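Local structure of uronate isomerase (Caulobacter crescentus, 2Q01) at residues B[120-125]-B[425-430]; B[161-166]-B[420-425]; B[303-308]-B[354-359]; B[349-354]-B[376-381]. The protein catalyses the isomerisation of D-glucuronate to D-fructuronate and of D-galacturonate to D-tagaturonate, a step in pentose and glucuronate interconversion. All coordinates share one frame; numbering follows the deposited sequence. Where two conformers were deposited one is given.

Contact 1: B[120-125]-B[425-430]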
loop_
_atom_site.group_PDB
_atom_site.type_symbol
_atom_site.label_atom_id
_atom_site.label_comp_id
_atom_site.label_asym_id
_atom_site.label_seq_id
_atom_site.Cartn_x
_atom_site.Cartn_y
_atom_site.Cartn_z
ATOM N N ASN B 120 -9.541 -27.544 3.451
ATOM C CA ASN B 120 -8.936 -28.576 4.295
ATOM C C ASN B 120 -9.522 -28.619 5.703
ATOM O O ASN B 120 -9.512 -29.669 6.338
ATOM C CB ASN B 120 -7.408 -28.462 4.331
ATOM C CG ASN B 120 -6.753 -28.924 3.027
ATOM O OD1 ASN B 120 -7.190 -29.893 2.398
ATOM N ND2 ASN B 120 -5.694 -28.232 2.625
ATOM N N HIS B 121 -10.033 -27.483 6.177
ATOM C CA HIS B 121 -10.835 -27.430 7.398
ATOM C C HIS B 121 -12.126 -28.219 7.188
ATOM O O HIS B 121 -12.498 -29.027 8.033
ATOM C CB HIS B 121 -11.125 -25.974 7.786
ATOM C CG HIS B 121 -11.860 -25.805 9.086
ATOM N ND1 HIS B 121 -11.324 -25.120 10.155
ATOM C CD2 HIS B 121 -13.100 -26.191 9.474
ATOM C CE1 HIS B 121 -12.190 -25.114 11.154
ATOM N NE2 HIS B 121 -13.275 -25.760 10.768
ATOM N N VAL B 122 -12.792 -27.999 6.057
ATOM C CA VAL B 122 -14.036 -28.708 5.731
ATOM C C VAL B 122 -13.795 -30.218 5.593
ATOM O O VAL B 122 -14.553 -31.025 6.130
ATOM C CB VAL B 122 -14.706 -28.136 4.447
ATOM C CG1 VAL B 122 -15.948 -28.927 4.070
ATOM C CG2 VAL B 122 -15.079 -26.682 4.650
ATOM N N PHE B 123 -12.718 -30.585 4.902
ATOM C CA PHE B 123 -12.385 -31.986 4.664
ATOM C C PHE B 123 -12.048 -32.729 5.948
ATOM O O PHE B 123 -12.516 -33.843 6.151
ATOM C CB PHE B 123 -11.219 -32.123 3.679
ATOM C CG PHE B 123 -11.538 -31.684 2.275
ATOM C CD1 PHE B 123 -10.523 -31.233 1.439
ATOM C CD2 PHE B 123 -12.838 -31.723 1.784
ATOM C CE1 PHE B 123 -10.797 -30.828 0.134
ATOM C CE2 PHE B 123 -13.121 -31.317 0.485
ATOM C CZ PHE B 123 -12.099 -30.871 -0.341
ATOM N N SER B 124 -11.252 -32.103 6.813
ATOM C CA SER B 124 -10.762 -32.753 8.029
ATOM C C SER B 124 -11.685 -32.627 9.238
ATOM O O SER B 124 -11.783 -33.566 10.030
ATOM C CB SER B 124 -9.364 -32.251 8.391
ATOM O OG SER B 124 -9.404 -30.896 8.789
ATOM N N GLN B 125 -12.349 -31.481 9.388
ATOM C CA GLN B 125 -13.205 -31.243 10.557
ATOM C C GLN B 125 -14.679 -31.575 10.324
ATOM O O GLN B 125 -15.349 -32.067 11.228
ATOM C CB GLN B 125 -13.081 -29.800 11.068
ATOM C CG GLN B 125 -11.657 -29.306 11.301
ATOM C CD GLN B 125 -10.969 -30.015 12.443
ATOM O OE1 GLN B 125 -9.866 -30.534 12.286
ATOM N NE2 GLN B 125 -11.621 -30.047 13.602
ATOM N N ILE B 425 -18.378 -21.829 6.528
ATOM C CA ILE B 425 -18.664 -20.826 7.575
ATOM C C ILE B 425 -17.851 -21.019 8.868
ATOM O O ILE B 425 -17.157 -20.079 9.276
ATOM C CB ILE B 425 -20.197 -20.606 7.823
ATOM C CG1 ILE B 425 -20.828 -19.860 6.645
ATOM C CG2 ILE B 425 -20.457 -19.854 9.127
ATOM C CD1 ILE B 425 -22.322 -19.620 6.798
ATOM N N PRO B 426 -17.909 -22.221 9.504
ATOM C CA PRO B 426 -17.008 -22.442 10.645
ATOM C C PRO B 426 -15.511 -22.369 10.311
ATOM O O PRO B 426 -14.735 -21.900 11.139
ATOM C CB PRO B 426 -17.390 -23.842 11.133
ATOM C CG PRO B 426 -18.031 -24.490 9.974
ATOM C CD PRO B 426 -18.771 -23.400 9.285
ATOM N N ALA B 427 -15.130 -22.813 9.113
ATOM C CA ALA B 427 -13.755 -22.694 8.608
ATOM C C ALA B 427 -13.261 -21.251 8.541
ATOM O O ALA B 427 -12.143 -20.960 8.952
ATOM C CB ALA B 427 -13.638 -23.350 7.240
ATOM N N ARG B 428 -14.116 -20.364 8.033
ATOM C CA ARG B 428 -13.792 -18.951 7.826
ATOM C C ARG B 428 -13.741 -18.160 9.121
ATOM O O ARG B 428 -12.906 -17.266 9.277
ATOM C CB ARG B 428 -14.803 -18.308 6.873
ATOM C CG ARG B 428 -14.585 -18.675 5.426
ATOM C CD ARG B 428 -15.838 -18.443 4.604
ATOM N NE ARG B 428 -15.714 -19.000 3.255
ATOM C CZ ARG B 428 -15.170 -18.368 2.219
ATOM N NH1 ARG B 428 -14.687 -17.140 2.355
ATOM N NH2 ARG B 428 -15.110 -18.971 1.038
ATOM N N HIS B 429 -14.655 -18.478 10.033
ATOM C CA HIS B 429 -14.671 -17.878 11.364
ATOM C C HIS B 429 -13.506 -18.331 12.229
ATOM O O HIS B 429 -13.011 -17.552 13.032
ATOM C CB HIS B 429 -15.999 -18.140 12.070
ATOM C CG HIS B 429 -17.025 -17.083 11.816
ATOM N ND1 HIS B 429 -17.802 -17.060 10.679
ATOM C CD2 HIS B 429 -17.390 -16.003 12.543
ATOM C CE1 HIS B 429 -18.605 -16.013 10.718
ATOM N NE2 HIS B 429 -18.377 -15.357 11.841
ATOM N N ASP B 430 -13.066 -19.577 12.049
ATOM C CA ASP B 430 -11.871 -20.086 12.722
ATOM C C ASP B 430 -10.607 -19.339 12.301
ATOM O O ASP B 430 -9.777 -19.003 13.150
ATOM C CB ASP B 430 -11.687 -21.582 12.477
ATOM C CG ASP B 430 -10.763 -22.218 13.491
ATOM O OD1 ASP B 430 -9.596 -22.503 13.150
ATOM O OD2 ASP B 430 -11.200 -22.407 14.642
HETATM O O HOH W 1 -8.821 -22.964 10.143
#

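Contact 2: B[161-166]-B[420-425]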
loop_
_atom_site.group_PDB
_atom_site.type_symbol
_atom_site.label_atom_id
_atom_site.label_comp_id
_atom_site.label_asym_id
_atom_site.label_seq_id
_atom_site.Cartn_x
_atom_site.Cartn_y
_atom_site.Cartn_z
ATOM N N ASP B 161 -26.955 -26.225 13.625
ATOM C CA ASP B 161 -26.855 -26.471 15.062
ATOM C C ASP B 161 -25.488 -27.016 15.475
ATOM O O ASP B 161 -24.936 -26.606 16.497
ATOM C CB ASP B 161 -27.973 -27.406 15.517
ATOM C CG ASP B 161 -29.351 -26.872 15.172
ATOM O OD1 ASP B 161 -30.290 -27.687 15.027
ATOM O OD2 ASP B 161 -29.492 -25.637 15.037
ATOM N N ARG B 162 -24.947 -27.925 14.666
ATOM C CA ARG B 162 -23.623 -28.494 14.898
ATOM C C ARG B 162 -22.517 -27.446 14.796
ATOM O O ARG B 162 -21.519 -27.522 15.518
ATOM C CB ARG B 162 -23.339 -29.626 13.910
ATOM C CG ARG B 162 -22.236 -30.569 14.375
ATOM C CD ARG B 162 -21.232 -30.853 13.278
ATOM N NE ARG B 162 -21.766 -31.746 12.253
ATOM C CZ ARG B 162 -21.021 -32.462 11.417
ATOM N NH1 ARG B 162 -19.693 -32.406 11.477
ATOM N NH2 ARG B 162 -21.610 -33.240 10.523
ATOM N N PHE B 163 -22.701 -26.473 13.901
ATOM C CA PHE B 163 -21.714 -25.414 13.683
ATOM C C PHE B 163 -21.749 -24.347 14.781
ATOM O O PHE B 163 -20.828 -23.527 14.887
ATOM C CB PHE B 163 -21.905 -24.760 12.312
ATOM C CG PHE B 163 -21.498 -25.627 11.142
ATOM C CD1 PHE B 163 -20.662 -26.732 11.308
ATOM C CD2 PHE B 163 -21.929 -25.306 9.855
ATOM C CE1 PHE B 163 -20.287 -27.517 10.219
ATOM C CE2 PHE B 163 -21.555 -26.080 8.759
ATOM C CZ PHE B 163 -20.733 -27.188 8.941
ATOM N N ASN B 164 -22.808 -24.380 15.590
ATOM C CA ASN B 164 -23.022 -23.452 16.702
ATOM C C ASN B 164 -23.201 -22.026 16.189
ATOM O O ASN B 164 -22.606 -21.077 16.698
ATOM C CB ASN B 164 -21.911 -23.564 17.769
ATOM C CG ASN B 164 -22.324 -22.997 19.123
ATOM O OD1 ASN B 164 -21.470 -22.658 19.945
ATOM N ND2 ASN B 164 -23.631 -22.888 19.357
ATOM N N ILE B 165 -24.023 -21.890 15.154
ATOM C CA ILE B 165 -24.323 -20.582 14.609
ATOM C C ILE B 165 -25.415 -19.961 15.454
ATOM O O ILE B 165 -26.479 -20.546 15.645
ATOM C CB ILE B 165 -24.703 -20.642 13.116
ATOM C CG1 ILE B 165 -23.558 -21.284 12.319
ATOM C CG2 ILE B 165 -25.023 -19.234 12.581
ATOM C CD1 ILE B 165 -23.942 -21.827 10.954
ATOM N N GLU B 166 -25.122 -18.783 15.989
ATOM C CA GLU B 166 -26.085 -18.045 16.777
ATOM C C GLU B 166 -26.991 -17.221 15.869
ATOM O O GLU B 166 -28.214 -17.294 15.979
ATOM C CB GLU B 166 -25.368 -17.152 17.779
ATOM C CG GLU B 166 -26.310 -16.422 18.703
ATOM C CD GLU B 166 -25.693 -16.113 20.039
ATOM O OE1 GLU B 166 -25.689 -14.925 20.404
ATOM O OE2 GLU B 166 -25.221 -17.052 20.722
ATOM N N ARG B 420 -21.428 -17.746 0.159
ATOM C CA ARG B 420 -22.557 -18.609 -0.173
ATOM C C ARG B 420 -22.284 -20.043 0.313
ATOM O O ARG B 420 -23.215 -20.776 0.662
ATOM C CB ARG B 420 -22.855 -18.570 -1.680
ATOM C CG ARG B 420 -24.148 -19.278 -2.078
ATOM C CD ARG B 420 -24.745 -18.768 -3.384
ATOM N NE ARG B 420 -25.977 -19.490 -3.720
ATOM C CZ ARG B 420 -27.196 -19.162 -3.289
ATOM N NH1 ARG B 420 -28.243 -19.893 -3.653
ATOM N NH2 ARG B 420 -27.380 -18.110 -2.498
ATOM N N ALA B 421 -21.004 -20.423 0.343
ATOM C CA ALA B 421 -20.575 -21.746 0.803
ATOM C C ALA B 421 -20.816 -21.902 2.303
ATOM O O ALA B 421 -20.085 -21.353 3.128
ATOM C CB ALA B 421 -19.108 -21.991 0.450
ATOM N N PHE B 422 -21.862 -22.648 2.638
ATOM C CA PHE B 422 -22.327 -22.779 4.009
ATOM C C PHE B 422 -21.370 -23.589 4.879
ATOM O O PHE B 422 -21.149 -23.250 6.040
ATOM C CB PHE B 422 -23.724 -23.401 4.024
ATOM C CG PHE B 422 -24.276 -23.627 5.399
ATOM C CD1 PHE B 422 -24.579 -22.551 6.230
ATOM C CD2 PHE B 422 -24.506 -24.917 5.860
ATOM C CE1 PHE B 422 -25.094 -22.758 7.506
ATOM C CE2 PHE B 422 -25.021 -25.134 7.131
ATOM C CZ PHE B 422 -25.316 -24.052 7.958
ATOM N N LEU B 423 -20.794 -24.643 4.302
ATOM C CA LEU B 423 -19.873 -25.532 5.013
ATOM C C LEU B 423 -18.535 -24.892 5.375
ATOM O O LEU B 423 -17.823 -25.390 6.257
ATOM C CB LEU B 423 -19.629 -26.799 4.199
ATOM C CG LEU B 423 -20.441 -28.026 4.605
ATOM C CD1 LEU B 423 -21.903 -27.913 4.196
ATOM C CD2 LEU B 423 -19.812 -29.240 3.976
ATOM N N SER B 424 -18.205 -23.798 4.694
ATOM C CA SER B 424 -16.974 -23.059 4.947
ATOM C C SER B 424 -17.145 -22.019 6.055
ATOM O O SER B 424 -16.174 -21.393 6.470
ATOM C CB SER B 424 -16.483 -22.383 3.662
ATOM O OG SER B 424 -16.093 -23.338 2.690
ATOM N N ILE B 425 -18.378 -21.829 6.528
ATOM C CA ILE B 425 -18.664 -20.826 7.575
ATOM C C ILE B 425 -17.851 -21.019 8.868
ATOM O O ILE B 425 -17.157 -20.079 9.276
ATOM C CB ILE B 425 -20.197 -20.606 7.823
ATOM C CG1 ILE B 425 -20.828 -19.860 6.645
ATOM C CG2 ILE B 425 -20.457 -19.854 9.127
ATOM C CD1 ILE B 425 -22.322 -19.620 6.798
#

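Contact 3: B[303-308]-B[354-359]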
loop_
_atom_site.group_PDB
_atom_site.type_symbol
_atom_site.label_atom_id
_atom_site.label_comp_id
_atom_site.label_asym_id
_atom_site.label_seq_id
_atom_site.Cartn_x
_atom_site.Cartn_y
_atom_site.Cartn_z
ATOM N N GLY B 303 -33.716 2.572 12.203
ATOM C CA GLY B 303 -32.558 2.008 12.892
ATOM C C GLY B 303 -31.794 0.914 12.165
ATOM O O GLY B 303 -31.088 0.122 12.795
ATOM N N LEU B 304 -31.937 0.861 10.845
ATOM C CA LEU B 304 -31.147 -0.050 10.022
ATOM C C LEU B 304 -29.697 0.398 9.890
ATOM O O LEU B 304 -29.418 1.502 9.432
ATOM C CB LEU B 304 -31.775 -0.208 8.640
ATOM C CG LEU B 304 -32.257 -1.597 8.224
ATOM C CD1 LEU B 304 -32.914 -2.325 9.368
ATOM C CD2 LEU B 304 -33.189 -1.498 7.036
ATOM N N VAL B 305 -28.784 -0.470 10.310
ATOM C CA VAL B 305 -27.349 -0.229 10.194
ATOM C C VAL B 305 -26.931 -0.325 8.728
ATOM O O VAL B 305 -27.257 -1.280 8.038
ATOM C CB VAL B 305 -26.539 -1.212 11.072
ATOM C CG1 VAL B 305 -25.081 -1.146 10.739
ATOM C CG2 VAL B 305 -26.748 -0.902 12.548
ATOM N N MET B 306 -26.210 0.679 8.253
ATOM C CA MET B 306 -25.969 0.824 6.834
ATOM C C MET B 306 -24.570 0.363 6.445
ATOM O O MET B 306 -23.583 0.973 6.837
ATOM C CB MET B 306 -26.174 2.287 6.473
ATOM C CG MET B 306 -26.432 2.561 5.035
ATOM S SD MET B 306 -26.819 4.303 4.894
ATOM C CE MET B 306 -25.655 4.729 3.617
ATOM N N GLN B 307 -24.484 -0.709 5.665
ATOM C CA GLN B 307 -23.187 -1.177 5.173
ATOM C C GLN B 307 -22.902 -0.696 3.755
ATOM O O GLN B 307 -23.671 -0.960 2.834
ATOM C CB GLN B 307 -23.102 -2.701 5.210
ATOM C CG GLN B 307 -23.474 -3.331 6.533
ATOM C CD GLN B 307 -23.531 -4.843 6.445
ATOM O OE1 GLN B 307 -24.588 -5.421 6.192
ATOM N NE2 GLN B 307 -22.387 -5.493 6.633
ATOM N N ILE B 308 -21.784 -0.003 3.576
ATOM C CA ILE B 308 -21.348 0.387 2.245
ATOM C C ILE B 308 -20.192 -0.502 1.768
ATOM O O ILE B 308 -19.118 -0.536 2.379
ATOM C CB ILE B 308 -21.006 1.896 2.168
ATOM C CG1 ILE B 308 -22.205 2.732 2.637
ATOM C CG2 ILE B 308 -20.594 2.288 0.740
ATOM C CD1 ILE B 308 -21.886 4.190 2.903
ATOM N N ARG B 354 -28.213 8.655 16.066
ATOM C CA ARG B 354 -29.095 7.572 15.607
ATOM C C ARG B 354 -28.578 6.814 14.381
ATOM O O ARG B 354 -29.090 5.740 14.054
ATOM C CB ARG B 354 -30.504 8.110 15.311
ATOM C CG ARG B 354 -31.165 8.851 16.464
ATOM C CD ARG B 354 -32.345 9.683 15.975
ATOM N NE ARG B 354 -31.919 10.880 15.248
ATOM C CZ ARG B 354 -32.703 11.596 14.442
ATOM N NH1 ARG B 354 -33.969 11.245 14.236
ATOM N NH2 ARG B 354 -32.216 12.667 13.830
ATOM N N LEU B 355 -27.577 7.373 13.702
ATOM C CA LEU B 355 -27.064 6.774 12.473
ATOM C C LEU B 355 -25.829 5.902 12.708
ATOM O O LEU B 355 -24.903 6.284 13.425
ATOM C CB LEU B 355 -26.776 7.852 11.421
ATOM C CG LEU B 355 -26.321 7.408 10.026
ATOM C CD1 LEU B 355 -27.388 6.572 9.319
ATOM C CD2 LEU B 355 -25.908 8.602 9.181
ATOM N N SER B 356 -25.836 4.725 12.095
ATOM C CA SER B 356 -24.713 3.810 12.164
ATOM C C SER B 356 -24.350 3.339 10.755
ATOM O O SER B 356 -25.161 2.692 10.079
ATOM C CB SER B 356 -25.056 2.631 13.078
ATOM O OG SER B 356 -23.916 1.832 13.337
ATOM N N ILE B 357 -23.141 3.698 10.313
ATOM C CA ILE B 357 -22.617 3.293 9.006
ATOM C C ILE B 357 -21.361 2.415 9.169
ATOM O O ILE B 357 -20.495 2.710 9.985
ATOM C CB ILE B 357 -22.316 4.528 8.102
ATOM C CG1 ILE B 357 -23.547 5.438 7.990
ATOM C CG2 ILE B 357 -21.869 4.108 6.702
ATOM C CD1 ILE B 357 -23.326 6.685 7.176
ATOM N N ILE B 358 -21.281 1.327 8.406
ATOM C CA ILE B 358 -20.104 0.460 8.404
ATOM C C ILE B 358 -19.461 0.474 7.023
ATOM O O ILE B 358 -20.088 0.084 6.045
ATOM C CB ILE B 358 -20.443 -0.994 8.825
ATOM C CG1 ILE B 358 -21.189 -1.010 10.165
ATOM C CG2 ILE B 358 -19.169 -1.833 8.920
ATOM C CD1 ILE B 358 -21.668 -2.377 10.580
ATOM N N LEU B 359 -18.212 0.932 6.955
ATOM C CA LEU B 359 -17.494 1.072 5.686
ATOM C C LEU B 359 -16.585 -0.115 5.391
ATOM O O LEU B 359 -15.840 -0.583 6.259
ATOM C CB LEU B 359 -16.652 2.343 5.679
ATOM C CG LEU B 359 -17.319 3.702 5.853
ATOM C CD1 LEU B 359 -16.231 4.745 6.051
ATOM C CD2 LEU B 359 -18.217 4.057 4.665
HETATM O O HOH W 2 -28.337 3.518 11.358
#

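Contact 4: B[349-354]-B[376-381]. With K (potassium ion), chain E.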
loop_
_atom_site.group_PDB
_atom_site.type_symbol
_atom_site.label_atom_id
_atom_site.label_comp_id
_atom_site.label_asym_id
_atom_site.label_seq_id
_atom_site.Cartn_x
_atom_site.Cartn_y
_atom_site.Cartn_z
ATOM N N LEU B 349 -25.282 14.434 8.211
ATOM C CA LEU B 349 -25.624 13.459 9.246
ATOM C C LEU B 349 -24.458 12.822 10.011
ATOM O O LEU B 349 -24.662 11.849 10.732
ATOM C CB LEU B 349 -26.475 12.346 8.632
ATOM C CG LEU B 349 -27.832 12.711 8.027
ATOM C CD1 LEU B 349 -28.418 11.539 7.275
ATOM C CD2 LEU B 349 -28.797 13.211 9.095
ATOM N N GLY B 350 -23.256 13.371 9.881
ATOM C CA GLY B 350 -22.065 12.744 10.460
ATOM C C GLY B 350 -21.971 12.744 11.973
ATOM O O GLY B 350 -21.293 11.899 12.546
ATOM N N ASN B 351 -22.653 13.690 12.613
ATOM C CA ASN B 351 -22.622 13.833 14.066
ATOM C C ASN B 351 -23.932 13.405 14.730
ATOM O O ASN B 351 -24.173 13.715 15.896
ATOM C CB ASN B 351 -22.275 15.277 14.451
ATOM C CG ASN B 351 -21.063 15.817 13.696
ATOM O OD1 ASN B 351 -21.134 16.861 13.044
ATOM N ND2 ASN B 351 -19.946 15.107 13.784
ATOM N N ASP B 352 -24.771 12.689 13.985
ATOM C CA ASP B 352 -26.053 12.209 14.496
ATOM C C ASP B 352 -25.873 10.924 15.308
ATOM O O ASP B 352 -25.204 10.000 14.856
ATOM C CB ASP B 352 -27.027 11.975 13.335
ATOM C CG ASP B 352 -28.477 11.922 13.784
ATOM O OD1 ASP B 352 -28.875 10.931 14.425
ATOM O OD2 ASP B 352 -29.230 12.868 13.474
ATOM N N PRO B 353 -26.466 10.866 16.517
ATOM C CA PRO B 353 -26.393 9.664 17.361
ATOM C C PRO B 353 -27.129 8.433 16.808
ATOM O O PRO B 353 -26.702 7.304 17.052
ATOM C CB PRO B 353 -27.046 10.117 18.675
ATOM C CG PRO B 353 -27.045 11.624 18.624
ATOM C CD PRO B 353 -27.211 11.951 17.184
ATOM N N ARG B 354 -28.213 8.655 16.066
ATOM C CA ARG B 354 -29.095 7.572 15.607
ATOM C C ARG B 354 -28.578 6.814 14.381
ATOM O O ARG B 354 -29.090 5.740 14.054
ATOM C CB ARG B 354 -30.504 8.110 15.311
ATOM C CG ARG B 354 -31.165 8.851 16.464
ATOM C CD ARG B 354 -32.345 9.683 15.975
ATOM N NE ARG B 354 -31.919 10.880 15.248
ATOM C CZ ARG B 354 -32.703 11.596 14.442
ATOM N NH1 ARG B 354 -33.969 11.245 14.236
ATOM N NH2 ARG B 354 -32.216 12.667 13.830
ATOM N N GLY B 376 -11.979 6.895 13.003
ATOM C CA GLY B 376 -11.441 7.331 14.289
ATOM C C GLY B 376 -11.887 8.731 14.703
ATOM O O GLY B 376 -11.455 9.234 15.737
ATOM N N HIS B 377 -12.744 9.361 13.900
ATOM C CA HIS B 377 -13.288 10.686 14.211
ATOM C C HIS B 377 -14.815 10.737 14.261
ATOM O O HIS B 377 -15.380 11.232 15.229
ATOM C CB HIS B 377 -12.781 11.752 13.232
ATOM C CG HIS B 377 -13.517 13.051 13.344
ATOM N ND1 HIS B 377 -13.321 13.928 14.388
ATOM C CD2 HIS B 377 -14.484 13.600 12.569
ATOM C CE1 HIS B 377 -14.121 14.970 14.241
ATOM N NE2 HIS B 377 -14.841 14.793 13.149
ATOM N N TYR B 378 -15.477 10.269 13.205
ATOM C CA TYR B 378 -16.928 10.433 13.077
ATOM C C TYR B 378 -17.697 9.451 13.944
ATOM O O TYR B 378 -17.416 8.253 13.896
ATOM C CB TYR B 378 -17.357 10.279 11.617
ATOM C CG TYR B 378 -17.082 11.498 10.782
ATOM C CD1 TYR B 378 -15.978 11.554 9.934
ATOM C CD2 TYR B 378 -17.925 12.612 10.849
ATOM C CE1 TYR B 378 -15.721 12.690 9.166
ATOM C CE2 TYR B 378 -17.680 13.747 10.092
ATOM C CZ TYR B 378 -16.580 13.780 9.254
ATOM O OH TYR B 378 -16.346 14.906 8.508
ATOM N N PRO B 379 -18.667 9.939 14.744
ATOM C CA PRO B 379 -19.537 9.108 15.588
ATOM C C PRO B 379 -20.293 8.003 14.836
ATOM O O PRO B 379 -20.549 6.935 15.396
ATOM C CB PRO B 379 -20.535 10.119 16.148
ATOM C CG PRO B 379 -19.801 11.385 16.150
ATOM C CD PRO B 379 -18.978 11.368 14.906
ATOM N N VAL B 380 -20.608 8.249 13.569
ATOM C CA VAL B 380 -21.471 7.364 12.791
ATOM C C VAL B 380 -20.748 6.245 12.038
ATOM O O VAL B 380 -21.381 5.285 11.609
ATOM C CB VAL B 380 -22.321 8.178 11.789
ATOM C CG1 VAL B 380 -23.243 9.110 12.531
ATOM C CG2 VAL B 380 -21.441 8.974 10.851
ATOM N N LEU B 381 -19.431 6.371 11.880
ATOM C CA LEU B 381 -18.662 5.505 10.981
ATOM C C LEU B 381 -17.953 4.381 11.711
ATOM O O LEU B 381 -17.345 4.608 12.756
ATOM C CB LEU B 381 -17.625 6.339 10.230
ATOM C CG LEU B 381 -17.857 6.770 8.779
ATOM C CD1 LEU B 381 -19.322 6.911 8.397
ATOM C CD2 LEU B 381 -17.086 8.052 8.502
HETATM K K K E . -16.640 5.842 14.905
HETATM O O HOH W 3 -18.543 4.860 16.408
#

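Contact 1: B[120-125]-B[425-430]
H121 on helix 114-126 meets A427 on helix 425-445 where the axes of the two short helical segments approach to 9.2 Å at an angle of 117° between their N-to-C directions, with the CA atoms of H121 and A427 5.7 Å from each other. The imidazole of H121 lies flat against the start of the second helix. CA of A427 sits 3.6 Å from the centroid of the H121 ring and almost exactly on the ring normal, a CH-pi contact. The methyl group reaches the near end of the same ring, with A427 CB 3.5 Å from H121 CG. This placement depends on a first torsion that sets H121 CG anti to the backbone N (chi1 -176°), which carries the ring out across the gap between the helices. The opposite face is covered from within its own helix by Q125 CG, offset toward the rim, so the ring is sandwiched between Q125 CG and A427. In this TIM-barrel-clan enzyme the contact packs a helix from the N-terminal half of the chain against the long helix near its C-terminal end, and I425 and P426 of the latter also rest on I37 of strand 37-39. Further along, D430 CB approaches H121 CE1 at 3.8 Å, with ring and carboxylate planes 56° apart. A water donates to D430 OD1 and has a weak 3.3 Å hydrogen bond with H121 ND1. The carboxylate is engaged mainly elsewhere, by Y29 and by salt bridges to R13 and R434. At the margin, V122 CG2 comes within 4.5 Å of A427 CB.

Contact 2: B[161-166]-B[420-425]
F163 and I165 form a shallow hollow into which the ring of F422 projects, joining the end of helix 156-162 and the start of strand 165-169 to the loop that leads into helix 425-445. Helix 156-162 ends in a Schellman motif, N164 having positive phi and lying between the two residues that make the contact. F422 has its CG anti to the backbone N (chi1 178°), which swings the far end of its ring toward F163 and I165. One side of that end meets F163, with CE2 of F163 3.9 Å from CE2 of F422; the other meets I165, whose CD1 is 3.8 Å from F422 CE1. The two phenyl rings meet obliquely, their planes inclined at 47° and their centroids 5.6 Å apart. Were F422 replaced by an alanine, F163 and I165 would probably face a gap and lose their main apolar partner across this contact. Beyond the segments, L159 and L168 also touch F422, and F49 meets its ring edge-to-face, so other apolar side chains also pack on the ring. F163 CE2 also comes within 4.1 Å of L423 CA. On the strand side the methyl tip of I165 bridges two partners: besides touching F422, its CD1 lies 4.4 Å from I425 CG2.

Contact 3: B[303-308]-B[354-359]
L304, just ahead of its strand, faces S356 across a water that donates to L304 O and accepts from S356 N, filling the place of a direct backbone bond. At V305 the side chain takes over: CG1, anti to the backbone N (chi1 168°), packs 3.6 Å from I358 CD1, while CG2 lies 4.0 Å from S356 CB. Trimming V305 to alanine is likely to open a gap beside I358 CD1 and leave the end of the I358 side chain freer to turn. The parallel pairing of strands 305-308 and 357-359 begins with M306, whose N donates to S356 O at 2.9 Å in a nearly straight bond (177°) lying in the carbonyl plane. M306 O then receives I358 N at 2.8 Å, the donor tilted 24° from the carbonyl plane. Q307 turns to the same face of the sheet as I358, and its OE1 is bonded by S249. I308 closes the pairing with its N 3.0 Å from I358 O, and on the other face its CD1 reaches I357 CG2 at 3.8 Å and, alongside, L359 CD2. These are the two central strands of a four-stranded parallel sheet, part of the beta-alpha barrel of this TIM-barrel-clan protein. Strand 249-252 pairs with the other edge of 305-308, strand 381-383 flanks 357-359, and helix 281-302 packs on M306 through L292 and A296.

Contact 4: B[349-354]-B[376-381]
V380 and P379 close tightly around the carbonyl of G350, where the turn after helix 343-349 meets the turn that leads into strand 381-383. G350 O lies 3.3 Å from P379 CD and 3.4 Å from V380 CG2, and it also stands at the edge of the Y378 ring, near the ring plane. Both methyls of V380 flank G350 O, and CG1, anti to the carbonyl carbon (chi1 -63°), also touches D352 O at 3.2 Å. The fit leaves little room at G350, since a CB there would come about 3.2 Å from Y378 CD2. Each segment contains a type I beta turn, L349 to D352 and Y378 to L381, and the second shapes a metal site: a potassium ion takes Y378 O at 2.7 Å, L381 O at 2.6 Å and a water, while A375 and N411 of the same chain and S75 of the second subunit complete the site. That water donates to P379 O. Toward the subunit boundary the contact loosens, and N351 ND2 approaches P379 CD only to 4.0 Å. This amide is instead bonded by N317 of the second subunit, just as the Y378 hydroxyl is bonded by H316 of that chain. At the exposed end, R354 grips D352 side-on, NE to OD1 and NH2 to OD2 at 3.0 Å, while R354 N donates to the anti lone pair of D352 OD1 in an Asx turn.

How the contacts relate
The four contacts form two pairs within one TIM-barrel-clan chain. Contacts 1 and 2 share I425 and lie 9 Å apart between centres, V122 and P426 of the first touching L423 and F163 of the second. Contact 2 falls within the sequence span bounded by contact 1, and both bring the start of helix 425-445 and its leading loop against N-terminal parts of the fold. Contacts 3 and 4 share R354, have centres 10 Å apart and alternate along the chain; a probable hydrogen bond from I357 N to V380 O joins them. They build the four-stranded sheet and its potassium-binding edge at the subunit boundary. Contacts 1 and 3 are about 30 Å apart between centres.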